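Side-chain contacts in trans-4-hydroxy-L-proline dehydratase (Clostridioides difficile 70-100-2010, PDB 6VXC), which dehydrates trans-4-hydroxy-L-proline to (S)-1-pyrroline-5-carboxylate by glycyl radical chemistry, a step in the anaerobic degradation of hydroxyproline: residues Ile43-Ala48 with Lys133-Glu138; Pro104-His109 with Thr292-Trp297; Glu115-Arg120 with Phe125-Glu130; Gly91-Ser96 with Pro342-Val347. All blocks are in the same frame, centred on the assembly; numbering follows the deposited sequence.

Overall arrangement
The four contacts form one cluster on the same side of the chain's centre, within the pyruvate formate lyase-like part of this glycyl radical enzyme. Their centres lie between about 11 Å (contacts 2 and 4) and 18 Å (contacts 2 and 3) apart. Contacts 1 and 3 share helix 129-143, and contact 3 is nested along the chain inside the loops closed by the other three. Contact 1 crosses contacts 2 and 4, while contact 4 encloses contact 2. Arg47 forms a salt bridge with Glu105 (contacts 1 and 2), and Arg120 probably hydrogen-bonds to Lys346 O (contacts 3 and 4). Six segments between residues 43 and 138 thus pack together and against two later ones, 292-297 and 342-347.

Contact 1 (Ile43-Ala48 with Lys133-Glu138); sequences ISIERA and KIHKEE
With chi1 at -156°, Ile45 swings its CG1 branch anti to the backbone N and reaches toward Ile134 and His135, while its CG2 methyl takes the place between backbone N and carbonyl carbon. Ile134 answers with chi1 -68°, which sets its own CG2 opposite the backbone N and lets the other branch run out straight to CD1. The two isoleucines therefore meet at two points on slanting paths: Ile45 CG1 lies 3.9 Å from Ile134 CG2, and Ile45 CG2 lies 4.0 Å from Ile134 CD1. Branching at CB suits both, since each offers two arms to its partner. Ile45 lies just ahead of helix 46-58, where the chain comes off strand 42-44, so the contact packs this strand-to-helix corner on one flank of helix 129-143. At the end of its longer arm, Ile45 CD1 comes to 4.1 Å from His135 CB, and these two side chains cross at about a right angle. The methyl thus packs on the aliphatic foot of the histidine, whose polar end is employed elsewhere: NE2 is hydrogen-bonded to the carbonyl oxygen of His109. Beside the histidine, Met111 and Leu114 of helix 111-119 continue the apolar surroundings.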
# COMPACT_ATOMS: atom_id res chain seq x y z
N ILE A 43 1.15 0.02 21.64
CA ILE A 43 2.53 -0.15 21.21
C ILE A 43 3.23 -1.14 22.13
O ILE A 43 2.92 -1.28 23.32
CB ILE A 43 3.31 1.18 21.11
CG1 ILE A 43 3.59 1.77 22.48
CG2 ILE A 43 2.55 2.20 20.28
CD1 ILE A 43 4.62 2.88 22.40
N SER A 44 4.15 -1.90 21.53
CA SER A 44 4.99 -2.88 22.21
C SER A 44 6.43 -2.39 22.10
O SER A 44 6.96 -2.23 20.99
CB SER A 44 4.84 -4.26 21.58
OG SER A 44 5.78 -5.19 22.10
N ILE A 45 7.05 -2.11 23.25
CA ILE A 45 8.38 -1.50 23.30
C ILE A 45 9.51 -2.52 23.28
O ILE A 45 10.68 -2.13 23.25
CB ILE A 45 8.49 -0.61 24.56
CG1 ILE A 45 9.55 0.49 24.36
CG2 ILE A 45 8.77 -1.46 25.80
CD1 ILE A 45 9.19 1.50 23.28
N GLU A 46 9.20 -3.82 23.31
CA GLU A 46 10.26 -4.81 23.46
C GLU A 46 11.23 -4.78 22.28
O GLU A 46 12.44 -4.94 22.46
CB GLU A 46 9.67 -6.21 23.61
CG GLU A 46 10.74 -7.22 23.90
CD GLU A 46 10.19 -8.59 24.17
OE1 GLU A 46 9.97 -9.32 23.19
OE2 GLU A 46 9.98 -8.94 25.35
N ARG A 47 10.72 -4.65 21.07
CA ARG A 47 11.60 -4.63 19.91
C ARG A 47 12.65 -3.53 20.05
O ARG A 47 13.84 -3.78 19.87
CB ARG A 47 10.80 -4.42 18.63
CG ARG A 47 11.67 -4.45 17.39
CD ARG A 47 10.96 -3.92 16.16
NE ARG A 47 11.84 -3.96 15.00
CZ ARG A 47 12.74 -3.02 14.70
NH1 ARG A 47 12.87 -1.95 15.47
NH2 ARG A 47 13.49 -3.17 13.62
N ALA A 48 12.22 -2.32 20.39
CA ALA A 48 13.15 -1.20 20.50
C ALA A 48 14.21 -1.49 21.56
O ALA A 48 15.39 -1.18 21.35
CB ALA A 48 12.41 0.08 20.84
N LYS A 133 7.96 5.20 29.97
CA LYS A 133 9.19 5.34 30.74
C LYS A 133 10.38 4.77 29.99
O LYS A 133 11.40 5.44 29.84
CB LYS A 133 9.05 4.63 32.09
CG LYS A 133 10.32 4.75 32.95
CD LYS A 133 10.18 4.08 34.32
CE LYS A 133 10.19 2.56 34.22
NZ LYS A 133 11.52 2.05 33.76
N ILE A 134 10.26 3.54 29.49
CA ILE A 134 11.36 2.90 28.78
C ILE A 134 11.76 3.71 27.55
O ILE A 134 12.94 3.94 27.30
CB ILE A 134 10.97 1.45 28.41
CG1 ILE A 134 10.83 0.59 29.66
CG2 ILE A 134 11.95 0.84 27.42
CD1 ILE A 134 10.35 -0.80 29.36
N HIS A 135 10.77 4.15 26.78
CA HIS A 135 11.08 4.96 25.60
C HIS A 135 11.81 6.23 26.00
O HIS A 135 12.78 6.63 25.35
CB HIS A 135 9.80 5.30 24.83
CG HIS A 135 10.07 6.03 23.55
ND1 HIS A 135 10.55 5.40 22.43
CD2 HIS A 135 10.00 7.35 23.25
CE1 HIS A 135 10.72 6.29 21.47
NE2 HIS A 135 10.39 7.48 21.94
N LYS A 136 11.35 6.88 27.07
CA LYS A 136 11.96 8.13 27.50
C LYS A 136 13.38 7.90 28.01
O LYS A 136 14.28 8.68 27.71
CB LYS A 136 11.12 8.78 28.60
CG LYS A 136 11.70 10.11 29.04
CD LYS A 136 11.03 10.64 30.30
CE LYS A 136 11.35 12.12 30.46
NZ LYS A 136 11.03 12.62 31.82
N GLU A 137 13.60 6.82 28.77
CA GLU A 137 14.86 6.64 29.47
C GLU A 137 15.88 5.80 28.71
O GLU A 137 17.08 6.05 28.84
CB GLU A 137 14.61 5.99 30.83
CG GLU A 137 13.76 6.81 31.76
CD GLU A 137 13.52 6.10 33.08
OE1 GLU A 137 12.96 6.75 34.00
OE2 GLU A 137 13.89 4.92 33.21
N GLU A 138 15.44 4.82 27.93
CA GLU A 138 16.38 3.96 27.22
C GLU A 138 16.46 4.25 25.73
O GLU A 138 17.54 4.16 25.15
CB GLU A 138 16.01 2.49 27.42
CG GLU A 138 15.79 2.03 28.85
CD GLU A 138 17.00 2.25 29.75
OE1 GLU A 138 16.80 2.58 30.94
OE2 GLU A 138 18.15 2.06 29.28

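Contact 2 (Pro104-His109 with Thr292-Trp297); sequences PEICCH and TELNIW
The flat amide of Asn295 is directed at Arg176, and Ile106 meets this residue at CB and the backbone N instead. Within the loop 104-109, one face of the His109 ring has Cys107 O 4.2 Å above its plane, displaced toward the rim. Asn295 is the centre of an inverse gamma turn, closed by a weak bond from Ile296 N to Leu294 O, just where helix 276-293 has ended. The contact joins this turn to the loop that leads from strand 99-101 into helix 111-119. Ile106 does most of the work. Its CG1 branch, anti to the carbonyl carbon (chi1 -60°), runs out to CD1, which rests 3.8 Å from Asn295 N and 4.0 Å from Asn295 CB. The two side chains cross at about a right angle, so the long isoleucine arm meets the turn with its terminal methyl. Leu294 bends its end over to meet the same methyl, with CD2 at 4.1 Å from Ile106 CD1; a branched leucine suits this fully buried spot. The amide of Asn295 is engaged elsewhere, OD1 accepting from Arg176 NH2. Glu105 OE1 and the Glu293 carbonyl oxygen, both acceptors, stay 4.4 Å apart. Arg68 NH1 makes one salt bridge to Glu105 OE1, and NH2 of Arg47 serves both oxygens, with a second salt bridge to Glu105 OE1 and a weak hydrogen bond to Glu293 O.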
# COMPACT_ATOMS: atom_id res chain seq x y z
N PRO A 104 12.70 2.74 16.24
CA PRO A 104 13.43 4.00 16.46
C PRO A 104 14.65 4.19 15.57
O PRO A 104 15.15 5.32 15.47
CB PRO A 104 13.84 3.91 17.94
CG PRO A 104 13.92 2.44 18.21
CD PRO A 104 12.83 1.81 17.38
N GLU A 105 15.13 3.14 14.89
CA GLU A 105 16.18 3.34 13.89
C GLU A 105 15.68 4.13 12.70
O GLU A 105 16.49 4.67 11.93
CB GLU A 105 16.75 2.00 13.42
CG GLU A 105 15.74 1.11 12.70
CD GLU A 105 15.08 0.12 13.63
OE1 GLU A 105 15.41 -1.09 13.52
OE2 GLU A 105 14.30 0.54 14.50
N ILE A 106 14.36 4.18 12.50
CA ILE A 106 13.74 4.91 11.40
C ILE A 106 13.16 6.20 11.93
O ILE A 106 13.50 7.29 11.46
CB ILE A 106 12.65 4.06 10.72
CG1 ILE A 106 13.25 2.77 10.14
CG2 ILE A 106 11.95 4.88 9.62
CD1 ILE A 106 12.18 1.77 9.71
N CYS A 107 12.27 6.10 12.91
CA CYS A 107 11.64 7.25 13.55
C CYS A 107 11.61 7.01 15.05
O CYS A 107 10.88 6.14 15.53
CB CYS A 107 10.22 7.51 13.02
SG CYS A 107 9.43 8.95 13.79
N CYS A 108 12.41 7.78 15.77
CA CYS A 108 12.44 7.73 17.22
C CYS A 108 11.45 8.78 17.71
O CYS A 108 11.73 9.98 17.64
CB CYS A 108 13.85 8.00 17.72
SG CYS A 108 13.96 8.02 19.49
N HIS A 109 10.30 8.34 18.20
CA HIS A 109 9.24 9.28 18.54
C HIS A 109 9.66 10.21 19.67
O HIS A 109 10.48 9.85 20.52
CB HIS A 109 7.97 8.54 18.94
CG HIS A 109 7.35 7.77 17.81
ND1 HIS A 109 7.35 6.40 17.76
CD2 HIS A 109 6.74 8.20 16.68
CE1 HIS A 109 6.76 6.01 16.65
NE2 HIS A 109 6.38 7.08 15.98
N THR A 292 9.30 -7.21 11.05
CA THR A 292 10.01 -6.78 12.25
C THR A 292 11.47 -6.44 11.98
O THR A 292 12.08 -5.74 12.79
CB THR A 292 9.91 -7.82 13.38
OG1 THR A 292 10.37 -9.10 12.94
CG2 THR A 292 8.47 -7.91 13.92
N GLU A 293 12.04 -6.91 10.87
CA GLU A 293 13.33 -6.40 10.41
C GLU A 293 13.29 -4.88 10.21
O GLU A 293 14.16 -4.16 10.69
CB GLU A 293 13.72 -7.11 9.10
CG GLU A 293 14.94 -6.54 8.39
CD GLU A 293 15.44 -7.39 7.20
OE1 GLU A 293 14.67 -7.65 6.25
OE2 GLU A 293 16.64 -7.77 7.21
N LEU A 294 12.26 -4.39 9.53
CA LEU A 294 12.05 -2.97 9.29
C LEU A 294 10.56 -2.69 9.22
O LEU A 294 9.77 -3.58 8.92
CB LEU A 294 12.71 -2.51 7.98
CG LEU A 294 14.24 -2.45 7.96
CD1 LEU A 294 14.73 -2.40 6.53
CD2 LEU A 294 14.76 -1.27 8.79
N ASN A 295 10.18 -1.43 9.47
CA ASN A 295 8.78 -1.00 9.35
C ASN A 295 8.48 -0.68 7.89
O ASN A 295 8.39 0.48 7.47
CB ASN A 295 8.51 0.22 10.23
CG ASN A 295 7.07 0.70 10.11
OD1 ASN A 295 6.22 0.00 9.55
ND2 ASN A 295 6.78 1.87 10.68
N ILE A 296 8.27 -1.74 7.09
CA ILE A 296 8.16 -1.59 5.64
C ILE A 296 6.74 -1.21 5.23
O ILE A 296 5.76 -1.66 5.83
CB ILE A 296 8.62 -2.88 4.92
CG1 ILE A 296 7.96 -4.12 5.56
CG2 ILE A 296 10.13 -2.98 4.93
CD1 ILE A 296 8.32 -5.42 4.90
N TRP A 297 6.63 -0.34 4.24
CA TRP A 297 5.34 0.02 3.66
C TRP A 297 4.59 -1.22 3.18
O TRP A 297 5.18 -2.10 2.55
CB TRP A 297 5.52 1.00 2.49
CG TRP A 297 5.64 2.43 2.93
CD1 TRP A 297 6.77 3.19 2.98
CD2 TRP A 297 4.57 3.27 3.37
NE1 TRP A 297 6.47 4.46 3.43
CE2 TRP A 297 5.13 4.53 3.68
CE3 TRP A 297 3.19 3.08 3.55
CZ2 TRP A 297 4.35 5.59 4.15
CZ3 TRP A 297 2.42 4.14 4.01
CH2 TRP A 297 3.01 5.37 4.31

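Contact 3 (Glu115-Arg120 with Phe125-Glu130); sequences EVMHNR and FSVSEE
His118 and Val127 are joined by a nearly straight hydrogen bond: Val127 N gives its proton to His118 ND1 at 2.9 Å, with an angle of 173° at the hydrogen and the donor lying in the ring plane. ND1 thus acts as acceptor, consistent with a neutral ring probably protonated on NE2. The imidazole reaches the extended backbone of 125-127 because CG is anti to the backbone N (chi1 -177°). One residue back, the Met117 carbonyl accepts from Phe125 N at 2.9 Å; this donor approaches well above the carbonyl plane rather than along a lone pair. The two bonds pin the extended linker to the end of helix 111-119: the chain turns back through 125-127 beside strand 42-44, and Ser128 starts helix 129-143 as its N-cap, OG accepting from Ala131 N. At the C-terminal end of helix 111-119, a water donates to His118 O at 2.8 Å and also pairs with Ser126 OG, sitting over the centre of the imidazole face. Asn119 turns its side chain back on its own helix, ND2 donating to Glu115 O, which also receives Asn119 N. The Phe125 carbonyl oxygen takes a CA-H...O contact from His118 CA at 3.1 Å. One face of the Arg120 guanidinium lies against Met117 CA, offset toward its rim; NH1 is hydrogen-bonded to Ile123 O and NH2 probably to Lys346 O. On the buried side the flexible, unbranched Met117 brings CG to 4.0 Å from Val127 CG2, the two side chains crossing at about a right angle.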
# COMPACT_ATOMS: atom_id res chain seq x y z
N GLU A 115 2.23 11.03 23.32
CA GLU A 115 1.02 11.64 23.85
C GLU A 115 -0.05 11.79 22.78
O GLU A 115 -1.24 11.58 23.03
CB GLU A 115 1.36 13.01 24.47
CG GLU A 115 0.25 13.66 25.28
CD GLU A 115 0.08 13.08 26.67
OE1 GLU A 115 0.75 12.07 26.98
OE2 GLU A 115 -0.72 13.64 27.45
N VAL A 116 0.35 12.23 21.59
CA VAL A 116 -0.62 12.46 20.53
C VAL A 116 -1.27 11.15 20.09
O VAL A 116 -2.49 11.07 19.93
CB VAL A 116 0.05 13.19 19.35
CG1 VAL A 116 -0.87 13.17 18.14
CG2 VAL A 116 0.37 14.62 19.76
N MET A 117 -0.47 10.10 19.88
CA MET A 117 -1.04 8.85 19.39
C MET A 117 -1.91 8.18 20.44
O MET A 117 -2.91 7.54 20.11
CB MET A 117 0.06 7.92 18.89
CG MET A 117 0.98 7.36 19.95
SD MET A 117 2.22 6.23 19.28
CE MET A 117 3.16 7.32 18.21
N HIS A 118 -1.59 8.36 21.71
CA HIS A 118 -2.43 7.79 22.76
C HIS A 118 -3.76 8.51 22.84
O HIS A 118 -4.80 7.89 23.06
CB HIS A 118 -1.70 7.86 24.10
CG HIS A 118 -2.45 7.23 25.23
ND1 HIS A 118 -2.25 5.93 25.63
CD2 HIS A 118 -3.42 7.73 26.04
CE1 HIS A 118 -3.05 5.66 26.64
NE2 HIS A 118 -3.78 6.73 26.91
N ASN A 119 -3.77 9.83 22.64
CA ASN A 119 -4.95 10.63 22.91
C ASN A 119 -5.69 11.08 21.67
O ASN A 119 -6.80 11.59 21.81
CB ASN A 119 -4.57 11.86 23.74
CG ASN A 119 -4.12 11.49 25.12
OD1 ASN A 119 -4.93 11.09 25.94
ND2 ASN A 119 -2.82 11.56 25.38
N ARG A 120 -5.14 10.87 20.47
CA ARG A 120 -5.78 11.33 19.24
C ARG A 120 -7.17 10.71 19.05
O ARG A 120 -7.50 9.64 19.59
CB ARG A 120 -4.94 11.03 17.99
CG ARG A 120 -4.62 9.57 17.80
CD ARG A 120 -4.07 9.22 16.41
NE ARG A 120 -2.76 9.73 16.13
CZ ARG A 120 -1.75 9.05 15.61
NH1 ARG A 120 -1.86 7.76 15.29
NH2 ARG A 120 -0.62 9.69 15.42
N PHE A 125 -3.29 4.74 19.36
CA PHE A 125 -2.58 3.60 19.92
C PHE A 125 -2.33 3.87 21.40
O PHE A 125 -1.79 4.92 21.75
CB PHE A 125 -1.23 3.39 19.22
CG PHE A 125 -1.32 2.77 17.86
CD1 PHE A 125 -1.65 3.55 16.76
CD2 PHE A 125 -1.03 1.43 17.68
CE1 PHE A 125 -1.71 2.99 15.50
CE2 PHE A 125 -1.09 0.86 16.42
CZ PHE A 125 -1.43 1.65 15.33
N SER A 126 -2.68 2.91 22.25
CA SER A 126 -2.44 3.08 23.68
C SER A 126 -0.97 2.90 23.99
O SER A 126 -0.34 1.97 23.49
CB SER A 126 -3.27 2.09 24.49
OG SER A 126 -4.63 2.47 24.45
N VAL A 127 -0.41 3.80 24.79
CA VAL A 127 0.98 3.74 25.23
C VAL A 127 0.95 3.55 26.74
O VAL A 127 0.63 4.48 27.49
CB VAL A 127 1.75 5.01 24.85
CG1 VAL A 127 3.23 4.86 25.20
CG2 VAL A 127 1.57 5.31 23.37
N SER A 128 1.28 2.35 27.20
CA SER A 128 1.31 2.08 28.62
C SER A 128 2.37 2.94 29.29
O SER A 128 3.32 3.41 28.64
CB SER A 128 1.59 0.60 28.88
OG SER A 128 2.90 0.28 28.47
N GLU A 129 2.21 3.16 30.59
CA GLU A 129 3.19 4.01 31.26
C GLU A 129 4.55 3.33 31.30
O GLU A 129 5.58 4.02 31.27
CB GLU A 129 2.69 4.38 32.66
CG GLU A 129 3.05 5.82 33.08
CD GLU A 129 2.60 6.90 32.07
OE1 GLU A 129 1.39 6.97 31.76
OE2 GLU A 129 3.47 7.67 31.59
N GLU A 130 4.59 2.00 31.34
CA GLU A 130 5.87 1.32 31.27
C GLU A 130 6.53 1.53 29.92
O GLU A 130 7.75 1.71 29.83
CB GLU A 130 5.70 -0.17 31.57
CG GLU A 130 4.77 -0.48 32.75
CD GLU A 130 3.30 -0.58 32.35
OE1 GLU A 130 2.60 0.45 32.37
OE2 GLU A 130 2.85 -1.70 32.00
O HOH W 1 -5.49 5.13 23.11

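Contact 4 (Gly91-Ser96 with Pro342-Val347); sequences GEKGDS and PAPPKV
Lys93 comes at the Pro344 ring at about a right angle, end first, so that its ammonium nitrogen rather than its aliphatic chain meets the proline. NZ lies 3.8 Å from both Pro344 CG and Pro344 CD, astride the bond between them. The lysine chain leaves with CG anti to the carbonyl carbon and then bends once, at chi3 (68°), which turns its end toward residues 342-344. Those residues run in an extended, polyproline II-like conformation, in a loop between helix 324-339 and helix 348-353; proline suits it because the ring fixes phi and offers a rigid apolar flank. The Pro342 carbonyl points toward the lysine, but at 3.9 Å from NZ its oxygen is too far for a direct bond. Two waters bridge the interval. One accepts from Lys93 NZ at 2.8 Å and donates to Pro342 O at 2.7 Å; the other stands 3.0 Å from Lys93 NZ and 3.1 Å from Pro342 O, though its donation to that oxygen is less certain, since this water has more acceptors within range than protons. Tyr103, Ile288 and Thr291 pack around the lysine. The buried ammonium group is probably stabilised by hydrogen bonds to two waters, at least one of which donates on to a backbone carbonyl, with no carboxylate partner across this contact.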
# COMPACT_ATOMS: atom_id res chain seq x y z
N GLY A 91 2.63 -16.82 15.50
CA GLY A 91 3.50 -15.69 15.22
C GLY A 91 2.77 -14.36 15.33
O GLY A 91 1.73 -14.15 14.69
N GLU A 92 3.31 -13.45 16.14
CA GLU A 92 2.80 -12.10 16.31
C GLU A 92 3.97 -11.12 16.18
O GLU A 92 5.07 -11.42 16.64
CB GLU A 92 2.11 -11.91 17.67
CG GLU A 92 0.80 -12.69 17.89
CD GLU A 92 -0.42 -12.07 17.17
OE1 GLU A 92 -0.37 -10.87 16.84
OE2 GLU A 92 -1.42 -12.80 16.96
N LYS A 93 3.73 -9.97 15.54
CA LYS A 93 4.77 -8.95 15.47
C LYS A 93 5.12 -8.42 16.86
O LYS A 93 6.30 -8.32 17.22
CB LYS A 93 4.35 -7.80 14.56
CG LYS A 93 4.31 -8.13 13.07
CD LYS A 93 3.78 -6.96 12.24
CE LYS A 93 4.76 -5.77 12.24
NZ LYS A 93 4.17 -4.53 11.68
N GLY A 94 4.11 -8.08 17.66
CA GLY A 94 4.28 -7.51 18.97
C GLY A 94 4.03 -8.49 20.09
O GLY A 94 4.05 -9.71 19.90
N ASP A 95 3.74 -7.95 21.28
CA ASP A 95 3.54 -8.80 22.45
C ASP A 95 2.21 -9.54 22.41
O ASP A 95 2.07 -10.61 23.01
CB ASP A 95 3.61 -7.98 23.74
CG ASP A 95 2.45 -6.98 23.87
OD1 ASP A 95 2.07 -6.34 22.87
OD2 ASP A 95 1.89 -6.85 24.98
N SER A 96 1.22 -8.97 21.73
CA SER A 96 -0.12 -9.54 21.71
C SER A 96 -0.83 -9.00 20.48
O SER A 96 -0.30 -8.13 19.78
CB SER A 96 -0.90 -9.21 22.99
OG SER A 96 -1.10 -7.82 23.10
N PRO A 342 -1.56 -4.40 13.14
CA PRO A 342 -1.75 -3.05 12.59
C PRO A 342 -0.48 -2.53 11.95
O PRO A 342 0.63 -2.98 12.22
CB PRO A 342 -2.12 -2.22 13.83
CG PRO A 342 -1.40 -2.93 14.95
CD PRO A 342 -1.50 -4.40 14.60
N ALA A 343 -0.65 -1.56 11.06
CA ALA A 343 0.47 -0.74 10.63
C ALA A 343 0.99 0.03 11.84
O ALA A 343 0.19 0.63 12.56
CB ALA A 343 0.04 0.22 9.52
N PRO A 344 2.29 -0.00 12.12
CA PRO A 344 2.79 0.69 13.32
C PRO A 344 2.45 2.16 13.29
O PRO A 344 2.25 2.75 12.21
CB PRO A 344 4.30 0.44 13.25
CG PRO A 344 4.43 -0.86 12.55
CD PRO A 344 3.33 -0.84 11.50
N PRO A 345 2.37 2.80 14.45
CA PRO A 345 1.77 4.13 14.54
C PRO A 345 2.48 5.18 13.68
O PRO A 345 3.70 5.22 13.61
CB PRO A 345 1.87 4.47 16.03
CG PRO A 345 2.97 3.60 16.53
CD PRO A 345 2.86 2.33 15.75
N LYS A 346 1.67 6.03 13.05
CA LYS A 346 2.11 7.15 12.24
C LYS A 346 1.74 8.47 12.92
O LYS A 346 0.74 8.56 13.63
CB LYS A 346 1.47 7.09 10.85
CG LYS A 346 1.57 5.74 10.15
CD LYS A 346 0.34 5.52 9.24
CE LYS A 346 0.31 4.12 8.64
NZ LYS A 346 -1.00 3.76 8.05
N VAL A 347 2.53 9.50 12.65
CA VAL A 347 2.24 10.85 13.10
C VAL A 347 2.43 11.80 11.93
O VAL A 347 2.91 11.42 10.87
CB VAL A 347 3.10 11.29 14.30
CG1 VAL A 347 2.79 10.44 15.53
CG2 VAL A 347 4.61 11.23 13.95
O HOH W 2 1.72 -4.76 9.98
O HOH W 3 2.54 -3.95 13.84